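Local coordinates for protein-arginine-phosphatase (Bacillus subtilis subsp. subtilis, PDB 4KK3) that catalyses the specific removal of phosphate from phosphoarginine residues of many proteins, counteracting the arginine kinase McsB and so restoring DNA binding by the repressor CtsR, at residues D2-C7 / S67-E72; M16-F21 / L62-S67; V80-M83 / H87-I90; F103-Y108 / R139-Q144. All coordinates share one frame; numbering follows the deposited sequence.

Contact 1: D2-C7 / S67-E72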
# COMPACT_ATOMS: atom_id res chain seq x y z
N ASP A 2 6.98 -9.62 5.91
CA ASP A 2 6.51 -9.35 4.56
C ASP A 2 5.22 -8.55 4.59
O ASP A 2 4.20 -9.02 5.11
CB ASP A 2 6.27 -10.65 3.79
CG ASP A 2 7.54 -11.22 3.20
OD1 ASP A 2 8.62 -10.96 3.75
OD2 ASP A 2 7.45 -11.94 2.18
N ILE A 3 5.25 -7.35 4.02
CA ILE A 3 4.10 -6.47 4.03
C ILE A 3 3.64 -6.28 2.60
O ILE A 3 4.45 -6.06 1.70
CB ILE A 3 4.46 -5.10 4.62
CG1 ILE A 3 5.11 -5.27 5.99
CG2 ILE A 3 3.21 -4.23 4.73
CD1 ILE A 3 4.17 -5.67 7.04
N ILE A 4 2.33 -6.39 2.37
CA ILE A 4 1.78 -6.06 1.06
C ILE A 4 0.68 -4.99 1.14
O ILE A 4 -0.24 -5.08 1.93
CB ILE A 4 1.30 -7.31 0.29
CG1 ILE A 4 0.80 -6.93 -1.11
CG2 ILE A 4 0.22 -8.05 1.03
CD1 ILE A 4 0.75 -8.10 -2.06
N PHE A 5 0.81 -3.96 0.31
CA PHE A 5 -0.20 -2.90 0.20
C PHE A 5 -1.12 -3.24 -0.96
O PHE A 5 -0.65 -3.64 -2.01
CB PHE A 5 0.49 -1.55 -0.07
CG PHE A 5 1.32 -1.08 1.08
CD1 PHE A 5 0.72 -0.63 2.25
CD2 PHE A 5 2.71 -1.08 0.99
CE1 PHE A 5 1.47 -0.20 3.32
CE2 PHE A 5 3.49 -0.65 2.06
CZ PHE A 5 2.88 -0.20 3.22
N VAL A 6 -2.43 -3.11 -0.78
CA VAL A 6 -3.38 -3.50 -1.82
C VAL A 6 -4.36 -2.37 -2.16
O VAL A 6 -4.93 -1.74 -1.26
CB VAL A 6 -4.21 -4.73 -1.36
CG1 VAL A 6 -5.29 -5.04 -2.40
CG2 VAL A 6 -3.32 -5.93 -1.15
N CYS A 7 -4.56 -2.12 -3.46
CA CYS A 7 -5.59 -1.18 -3.89
C CYS A 7 -6.40 -1.82 -5.02
O CYS A 7 -6.46 -3.04 -5.13
CB CYS A 7 -5.00 0.18 -4.31
SG CYS A 7 -3.78 0.12 -5.65
N SER A 67 0.62 -5.60 -10.62
CA SER A 67 0.54 -7.03 -10.33
C SER A 67 -0.81 -7.36 -9.71
O SER A 67 -1.28 -6.64 -8.82
CB SER A 67 1.67 -7.43 -9.38
OG SER A 67 1.52 -8.77 -8.94
N PRO A 68 -1.45 -8.45 -10.17
CA PRO A 68 -2.70 -8.85 -9.52
C PRO A 68 -2.39 -9.52 -8.20
O PRO A 68 -1.34 -10.16 -8.04
CB PRO A 68 -3.28 -9.88 -10.49
CG PRO A 68 -2.09 -10.45 -11.18
CD PRO A 68 -1.11 -9.30 -11.32
N LEU A 69 -3.29 -9.38 -7.24
CA LEU A 69 -3.15 -10.11 -6.00
C LEU A 69 -3.44 -11.58 -6.29
O LEU A 69 -4.34 -11.90 -7.06
CB LEU A 69 -4.12 -9.55 -4.97
CG LEU A 69 -3.99 -10.08 -3.56
CD1 LEU A 69 -2.66 -9.69 -2.93
CD2 LEU A 69 -5.13 -9.52 -2.76
N THR A 70 -2.66 -12.47 -5.69
CA THR A 70 -2.85 -13.91 -5.91
C THR A 70 -2.89 -14.63 -4.58
O THR A 70 -2.51 -14.08 -3.55
CB THR A 70 -1.69 -14.51 -6.71
OG1 THR A 70 -0.49 -14.38 -5.96
CG2 THR A 70 -1.55 -13.83 -8.05
N GLU A 71 -3.35 -15.89 -4.62
CA GLU A 71 -3.40 -16.72 -3.42
C GLU A 71 -2.01 -16.88 -2.81
O GLU A 71 -1.86 -16.82 -1.59
CB GLU A 71 -4.01 -18.09 -3.75
CG GLU A 71 -3.92 -19.11 -2.62
CD GLU A 71 -4.85 -18.79 -1.46
OE1 GLU A 71 -5.86 -18.09 -1.67
OE2 GLU A 71 -4.57 -19.26 -0.33
N GLU A 72 -1.00 -17.06 -3.66
CA GLU A 72 0.38 -17.22 -3.20
C GLU A 72 0.86 -16.01 -2.40
O GLU A 72 1.49 -16.16 -1.35
CB GLU A 72 1.32 -17.45 -4.38
CG GLU A 72 2.74 -17.78 -3.97
CD GLU A 72 3.74 -17.47 -5.07
OE1 GLU A 72 4.04 -16.27 -5.28
OE2 GLU A 72 4.23 -18.42 -5.71
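L69 meets strand 2-7 through the methyls of its fork. Its CD1 makes the closest approaches, resting on I4 CD1 at 3.9 Å and, a little less closely, on V6 CG2 at 4.2 Å, two residues on the same face of the strand; CD2 also lies near V6. I4 reaches L69 because its chain is nearly straight: with CG1 opposite the backbone N (chi1 -177°) and chi2 close to extended, CD1 is carried out to the leucine, and the two side chains meet at a slant. All three residues are buried. A37, V80 and A77 also lie against I4, V39 against V6 and F95 against L69. The strand is an inner one of the four-stranded parallel sheet (order 2-1-3-4) of the low molecular weight phosphatase fold, and it ends at the nucleophile C7, where the substrate-binding C-x5-R loop begins. Beyond L69 the contact opens out. The chain turns into helix 71-76, with T70 as N-cap, its OG1 bonded to L73 N. E71 and E72 are exposed; the carboxylate of E71 bonds to Y98 OH and, weakly, to G96 N.

Contact 2: M16-F21 / L62-S67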
# COMPACT_ATOMS: atom_id res chain seq x y z
N MSE A 16 2.29 3.87 -4.74
CA MSE A 16 2.81 5.01 -3.98
C MSE A 16 3.14 4.59 -2.56
O MSE A 16 4.17 4.95 -2.03
CB MSE A 16 1.82 6.19 -3.97
CG MSE A 16 1.92 7.06 -5.24
SE MSE A 16 0.95 8.76 -5.09
CE MSE A 16 -0.80 8.02 -5.17
N ALA A 17 2.26 3.82 -1.93
CA ALA A 17 2.54 3.39 -0.56
C ALA A 17 3.81 2.54 -0.44
O ALA A 17 4.62 2.73 0.47
CB ALA A 17 1.34 2.62 0.00
N GLU A 18 3.97 1.60 -1.36
CA GLU A 18 5.15 0.74 -1.42
C GLU A 18 6.44 1.56 -1.54
O GLU A 18 7.41 1.35 -0.82
CB GLU A 18 5.02 -0.22 -2.61
CG GLU A 18 6.27 -1.05 -2.90
CD GLU A 18 6.13 -1.96 -4.12
OE1 GLU A 18 5.12 -1.87 -4.84
OE2 GLU A 18 7.06 -2.76 -4.36
N ALA A 19 6.45 2.52 -2.46
CA ALA A 19 7.68 3.29 -2.69
C ALA A 19 7.96 4.23 -1.52
O ALA A 19 9.13 4.35 -1.09
CB ALA A 19 7.57 4.07 -3.99
N LEU A 20 6.93 4.90 -1.02
CA LEU A 20 7.07 5.75 0.16
C LEU A 20 7.53 4.95 1.38
O LEU A 20 8.46 5.36 2.10
CB LEU A 20 5.77 6.49 0.48
CG LEU A 20 5.30 7.58 -0.50
CD1 LEU A 20 3.88 8.00 -0.18
CD2 LEU A 20 6.24 8.78 -0.39
N PHE A 21 6.89 3.81 1.63
CA PHE A 21 7.26 3.00 2.80
C PHE A 21 8.66 2.37 2.71
O PHE A 21 9.37 2.27 3.73
CB PHE A 21 6.22 1.93 3.10
CG PHE A 21 6.41 1.27 4.42
CD1 PHE A 21 6.27 1.99 5.60
CD2 PHE A 21 6.73 -0.08 4.50
CE1 PHE A 21 6.45 1.38 6.84
CE2 PHE A 21 6.91 -0.69 5.74
CZ PHE A 21 6.77 0.05 6.89
N LEU A 62 9.23 6.10 -8.80
CA LEU A 62 8.14 5.12 -8.78
C LEU A 62 8.14 4.38 -10.10
O LEU A 62 7.38 4.71 -11.03
CB LEU A 62 6.81 5.82 -8.51
CG LEU A 62 5.57 4.93 -8.44
CD1 LEU A 62 5.79 3.80 -7.44
CD2 LEU A 62 4.36 5.79 -8.08
N ASN A 63 9.04 3.40 -10.20
CA ASN A 63 9.19 2.60 -11.41
C ASN A 63 8.51 1.28 -11.15
O ASN A 63 9.08 0.36 -10.56
CB ASN A 63 10.67 2.36 -11.73
CG ASN A 63 10.88 1.68 -13.08
OD1 ASN A 63 9.94 1.24 -13.72
ND2 ASN A 63 12.14 1.58 -13.50
N HIS A 64 7.27 1.19 -11.61
CA HIS A 64 6.39 0.17 -11.10
C HIS A 64 5.64 -0.54 -12.20
O HIS A 64 5.18 0.08 -13.16
CB HIS A 64 5.38 0.81 -10.16
CG HIS A 64 4.30 -0.12 -9.71
ND1 HIS A 64 4.51 -1.09 -8.76
CD2 HIS A 64 3.02 -0.24 -10.11
CE1 HIS A 64 3.39 -1.77 -8.58
NE2 HIS A 64 2.47 -1.27 -9.38
N VAL A 65 5.50 -1.85 -12.05
CA VAL A 65 4.68 -2.63 -12.96
C VAL A 65 3.56 -3.29 -12.16
O VAL A 65 3.82 -3.91 -11.14
CB VAL A 65 5.52 -3.70 -13.67
CG1 VAL A 65 4.64 -4.68 -14.37
CG2 VAL A 65 6.48 -3.05 -14.65
N SER A 66 2.33 -3.11 -12.63
CA SER A 66 1.15 -3.62 -11.92
C SER A 66 1.15 -5.14 -11.75
O SER A 66 1.60 -5.89 -12.62
CB SER A 66 -0.13 -3.18 -12.64
OG SER A 66 -0.24 -1.77 -12.69
N SER A 67 0.62 -5.60 -10.62
CA SER A 67 0.54 -7.03 -10.33
C SER A 67 -0.81 -7.36 -9.71
O SER A 67 -1.28 -6.64 -8.82
CB SER A 67 1.67 -7.43 -9.38
OG SER A 67 1.52 -8.77 -8.94
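L62 sets one methyl on each of two residues of helix 13-28. CD1 lies against A19 CB at 3.9 Å, while CD2 meets CG of M16, a selenomethionine, at 4.0 Å. With CG opposite the backbone N (chi1 -179°), the leucine side chain is carried to the helix, where its two methyls part between A19 and M16. M16 offers only the root of its chain here: its CA-CB bond heads away from the loop. Two residues further along the loop, the H64 ring approaches the carboxylate of E18. OE1 lies 4.0 Å from ND1, too far for a bond, with the carboxylate and ring planes nearly perpendicular at 85°. Each group is held by something else. E18 OE1 is hydrogen-bonded to S36 OG and OE2 forms a salt bridge with K22, which together fix the rotation of the carboxylate. H64 uses NE2 on the backbone O of N10, a substrate-binding residue. That carbonyl is gripped a second time by S66 OG, and N10 OD1 takes the backbone N of S67, so the loop 62-67 braces both the main chain and the side chain of N10 within the phosphate-binding loop. Around these residues, L55 of helix 49-56 packs on M16, A19 and L62 together, and A51 of that helix adds to the cover of L62. T130 and L134 of helix 124-145 touch M16, while V34 and S36 of strand 33-38 lie beside E18 and H64 respectively.

Contact 3: V80-M83 / H87-I90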
# COMPACT_ATOMS: atom_id res chain seq x y z
N VAL A 80 -1.29 -7.64 5.38
CA VAL A 80 -1.87 -7.11 4.15
C VAL A 80 -2.62 -5.83 4.50
O VAL A 80 -3.56 -5.86 5.27
CB VAL A 80 -2.83 -8.13 3.52
CG1 VAL A 80 -3.41 -7.59 2.22
CG2 VAL A 80 -2.12 -9.46 3.29
N LEU A 81 -2.18 -4.70 3.94
CA LEU A 81 -2.81 -3.44 4.28
C LEU A 81 -3.53 -2.87 3.07
O LEU A 81 -2.89 -2.42 2.11
CB LEU A 81 -1.78 -2.44 4.81
CG LEU A 81 -1.11 -2.91 6.10
CD1 LEU A 81 0.05 -2.00 6.51
CD2 LEU A 81 -2.13 -3.03 7.23
N ALA A 82 -4.84 -2.86 3.15
CA ALA A 82 -5.71 -2.46 2.06
C ALA A 82 -6.01 -0.99 2.16
O ALA A 82 -6.03 -0.43 3.26
CB ALA A 82 -7.03 -3.26 2.17
N MSE A 83 -6.30 -0.35 1.04
CA MSE A 83 -6.62 1.09 1.09
C MSE A 83 -8.01 1.37 1.65
O MSE A 83 -8.22 2.34 2.40
CB MSE A 83 -6.49 1.73 -0.29
CG MSE A 83 -5.09 1.70 -0.87
SE MSE A 83 -3.76 2.53 0.32
CE MSE A 83 -2.31 1.27 -0.00
N HIS A 87 -11.92 -2.91 -0.16
CA HIS A 87 -10.83 -3.79 -0.58
C HIS A 87 -10.74 -5.03 0.31
O HIS A 87 -10.53 -6.12 -0.20
CB HIS A 87 -9.50 -3.06 -0.59
CG HIS A 87 -9.39 -2.05 -1.69
ND1 HIS A 87 -8.67 -0.88 -1.54
CD2 HIS A 87 -9.88 -2.04 -2.95
CE1 HIS A 87 -8.73 -0.19 -2.67
NE2 HIS A 87 -9.46 -0.87 -3.54
N LYS A 88 -10.89 -4.86 1.62
CA LYS A 88 -10.92 -6.00 2.56
C LYS A 88 -11.97 -7.02 2.19
O LYS A 88 -11.75 -8.23 2.28
CB LYS A 88 -11.19 -5.53 3.99
CG LYS A 88 -10.04 -4.79 4.61
CD LYS A 88 -10.33 -4.31 6.03
CE LYS A 88 -10.96 -5.38 6.90
NZ LYS A 88 -11.17 -4.85 8.28
N GLN A 89 -13.13 -6.52 1.79
CA GLN A 89 -14.27 -7.34 1.40
C GLN A 89 -13.98 -8.15 0.15
O GLN A 89 -14.34 -9.33 0.07
CB GLN A 89 -15.49 -6.46 1.16
CG GLN A 89 -16.02 -5.81 2.42
CD GLN A 89 -16.30 -6.83 3.50
OE1 GLN A 89 -16.82 -7.92 3.23
NE2 GLN A 89 -15.93 -6.50 4.73
N ILE A 90 -13.38 -7.50 -0.83
CA ILE A 90 -13.01 -8.20 -2.04
C ILE A 90 -11.96 -9.25 -1.75
O ILE A 90 -12.02 -10.35 -2.30
CB ILE A 90 -12.47 -7.22 -3.11
CG1 ILE A 90 -13.54 -6.18 -3.45
CG2 ILE A 90 -12.03 -7.97 -4.37
CD1 ILE A 90 -14.79 -6.76 -4.05
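Close packing between strand and helix centres on A82, whose CB faces helix 85-94 and meets H87 CB at 3.7 Å. The aliphatic part of K88 comes in beside it, CG standing 4.2 Å from the same methyl. A residue this small lets the first turn of the helix sit close over the end of the strand, and the CA atoms of A82 and H87 are 5.9 Å apart. Edge contact comes next: the imidazole of H87 presents its rim to M83, a selenomethionine, and M83 N lies close to the ring plane, 3.5 Å from ND1, a contact and not a bond. M83 CB is almost as near, at 3.6 Å from ND1, but the rest of that chain bends at chi2 and chi3 and leads away to C7, R13, S14 and A17. Strand 79-82, helix 85-94 and strand 102-104 form a beta-alpha-beta unit, and this contact packs the beginning of its crossover helix against the strand that precedes it. Polar contacts lead out of the pair. H87 NE2 is hydrogen-bonded to OG1 of T8, a substrate-binding residue, and a bound phosphate ion lies about 5 Å from the nearest atom of the histidine side chain. H87 would therefore be a second-shell residue that helps position T8 at the phosphate pocket. At the helix start, H87 N bonds to T84 OG1. K88 takes its ammonium group past V102 and T104 to a salt bridge with E107 of helix 105-110.

Contact 4: F103-Y108 / R139-Q144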
# COMPACT_ATOMS: atom_id res chain seq x y z
N PHE A 103 -6.05 -5.77 7.01
CA PHE A 103 -6.58 -4.59 7.69
C PHE A 103 -6.50 -3.43 6.73
O PHE A 103 -5.65 -3.42 5.85
CB PHE A 103 -5.73 -4.28 8.93
CG PHE A 103 -5.68 -5.40 9.93
CD1 PHE A 103 -6.69 -5.55 10.87
CD2 PHE A 103 -4.64 -6.32 9.91
CE1 PHE A 103 -6.68 -6.59 11.78
CE2 PHE A 103 -4.61 -7.36 10.84
CZ PHE A 103 -5.63 -7.50 11.77
N THR A 104 -7.36 -2.42 6.88
CA THR A 104 -7.09 -1.19 6.13
C THR A 104 -5.88 -0.50 6.74
O THR A 104 -5.57 -0.69 7.92
CB THR A 104 -8.25 -0.20 6.09
OG1 THR A 104 -8.48 0.33 7.40
CG2 THR A 104 -9.52 -0.88 5.55
N LEU A 105 -5.20 0.30 5.92
CA LEU A 105 -4.05 1.05 6.40
C LEU A 105 -4.45 1.97 7.55
O LEU A 105 -3.76 2.03 8.58
CB LEU A 105 -3.42 1.81 5.23
CG LEU A 105 -2.21 2.68 5.57
CD1 LEU A 105 -1.09 1.89 6.23
CD2 LEU A 105 -1.71 3.33 4.29
N LYS A 106 -5.58 2.66 7.42
CA LYS A 106 -6.00 3.57 8.47
C LYS A 106 -6.36 2.83 9.77
O LYS A 106 -5.92 3.24 10.84
CB LYS A 106 -7.11 4.51 8.01
CG LYS A 106 -6.60 5.55 7.00
CD LYS A 106 -7.65 6.57 6.62
CE LYS A 106 -7.03 7.64 5.71
NZ LYS A 106 -8.04 8.63 5.25
N GLU A 107 -7.12 1.74 9.66
CA GLU A 107 -7.45 0.87 10.80
C GLU A 107 -6.22 0.50 11.61
O GLU A 107 -6.15 0.68 12.83
CB GLU A 107 -8.01 -0.47 10.30
CG GLU A 107 -9.48 -0.66 10.32
CD GLU A 107 -9.85 -2.10 10.02
OE1 GLU A 107 -9.14 -2.77 9.22
OE2 GLU A 107 -10.84 -2.57 10.60
N TYR A 108 -5.24 -0.06 10.91
CA TYR A 108 -4.09 -0.65 11.55
C TYR A 108 -3.25 0.41 12.25
O TYR A 108 -2.78 0.22 13.37
CB TYR A 108 -3.26 -1.39 10.51
CG TYR A 108 -2.22 -2.30 11.11
CD1 TYR A 108 -0.91 -1.88 11.27
CD2 TYR A 108 -2.56 -3.57 11.53
CE1 TYR A 108 0.04 -2.72 11.82
CE2 TYR A 108 -1.64 -4.41 12.08
CZ TYR A 108 -0.33 -3.99 12.23
OH TYR A 108 0.58 -4.85 12.79
N ARG A 139 4.71 6.86 7.92
CA ARG A 139 5.66 7.23 8.98
C ARG A 139 5.24 6.65 10.33
O ARG A 139 6.09 6.15 11.07
CB ARG A 139 5.86 8.74 9.06
CG ARG A 139 6.61 9.29 7.86
CD ARG A 139 7.07 10.72 8.06
NE ARG A 139 7.74 11.22 6.85
CZ ARG A 139 9.01 10.95 6.53
NH1 ARG A 139 9.76 10.20 7.33
NH2 ARG A 139 9.52 11.45 5.42
N GLN A 140 3.95 6.70 10.63
CA GLN A 140 3.44 6.13 11.87
C GLN A 140 3.57 4.61 11.86
O GLN A 140 3.92 4.02 12.87
CB GLN A 140 1.97 6.49 12.11
CG GLN A 140 1.61 7.95 12.11
CD GLN A 140 0.10 8.16 12.20
OE1 GLN A 140 -0.52 7.83 13.22
NE2 GLN A 140 -0.49 8.68 11.13
N LEU A 141 3.26 3.99 10.71
CA LEU A 141 3.40 2.55 10.57
C LEU A 141 4.81 2.09 10.92
O LEU A 141 5.00 1.12 11.65
CB LEU A 141 3.03 2.08 9.15
CG LEU A 141 3.14 0.58 8.84
CD1 LEU A 141 2.15 -0.23 9.67
CD2 LEU A 141 2.92 0.30 7.35
N ALA A 142 5.80 2.81 10.39
CA ALA A 142 7.19 2.50 10.66
C ALA A 142 7.47 2.49 12.16
O ALA A 142 8.05 1.53 12.68
CB ALA A 142 8.08 3.48 9.95
N LYS A 143 7.04 3.53 12.86
CA LYS A 143 7.25 3.63 14.30
C LYS A 143 6.54 2.49 15.02
O LYS A 143 7.06 1.96 16.01
CB LYS A 143 6.76 4.98 14.84
CG LYS A 143 7.34 6.22 14.16
CD LYS A 143 8.83 6.37 14.38
CE LYS A 143 9.32 7.72 13.87
NZ LYS A 143 10.81 7.84 13.88
N GLN A 144 5.37 2.11 14.53
CA GLN A 144 4.62 1.04 15.17
C GLN A 144 5.28 -0.31 14.95
O GLN A 144 5.33 -1.14 15.86
CB GLN A 144 3.18 1.00 14.65
CG GLN A 144 2.31 2.11 15.20
CD GLN A 144 1.00 2.20 14.48
OE1 GLN A 144 0.73 1.42 13.56
NE2 GLN A 144 0.16 3.14 14.89
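Y108 and L141 both turn CG to the side opposite the backbone N (chi1 -167° and 179°), which swings the phenol ring and the isobutyl group into the gap between helix 105-110 and helix 124-145. The first of these helices grows straight out of the edge strand 102-104 of the parallel sheet, and its start is a capping box: T104 OG1 accepts from E107 N at 3.0 Å, and E107 OE1 receives T104 N in return on its anti side. Across the gap, L141 CD1 touches the tyrosine ring at CD1 (3.8 Å), with CE1 hardly farther, and the two side chains run at about a right angle. L105 adds a looser apolar contact, CD1 to L141 CD2 at 4.5 Å, and L134 and L137 of helix 124-145 also touch L105. L81 of the central sheet packs on both Y108 and L141, and F21 of helix 13-28 also lies on L141. Q144 adds the polar part of the contact. With chi1 at -75° and its chain extended beyond CG, its amide reaches helix 105-110, where NE2 is hydrogen-bonded to V109 O. The other end of that amide, OE1, stands 3.7 Å from the backbone O of Y108; both oxygens are acceptors, so no bond joins them.

From the N terminus, strand 2-7 starts contact 1, which closes only when the chain returns at 67-72. Helix 13-28 and the loop 62-67 form contact 2 within that long excursion, meeting its end at the shared S67; F5 also packs on A17, E18 and F21. The rest follow in series, and none cross. Contact 3 closes the shortest loop, from strand 79-82 to helix 85-94, and contact 4 joins 103-108 to the last helix over some thirty residues. The sheet links contacts 1, 3 and 4: I4 and V6 pair with L81, and A82 pairs with F103 and also bonds to L105 at the start of the next helix. F21 against L141 joins contact 2 to contact 4.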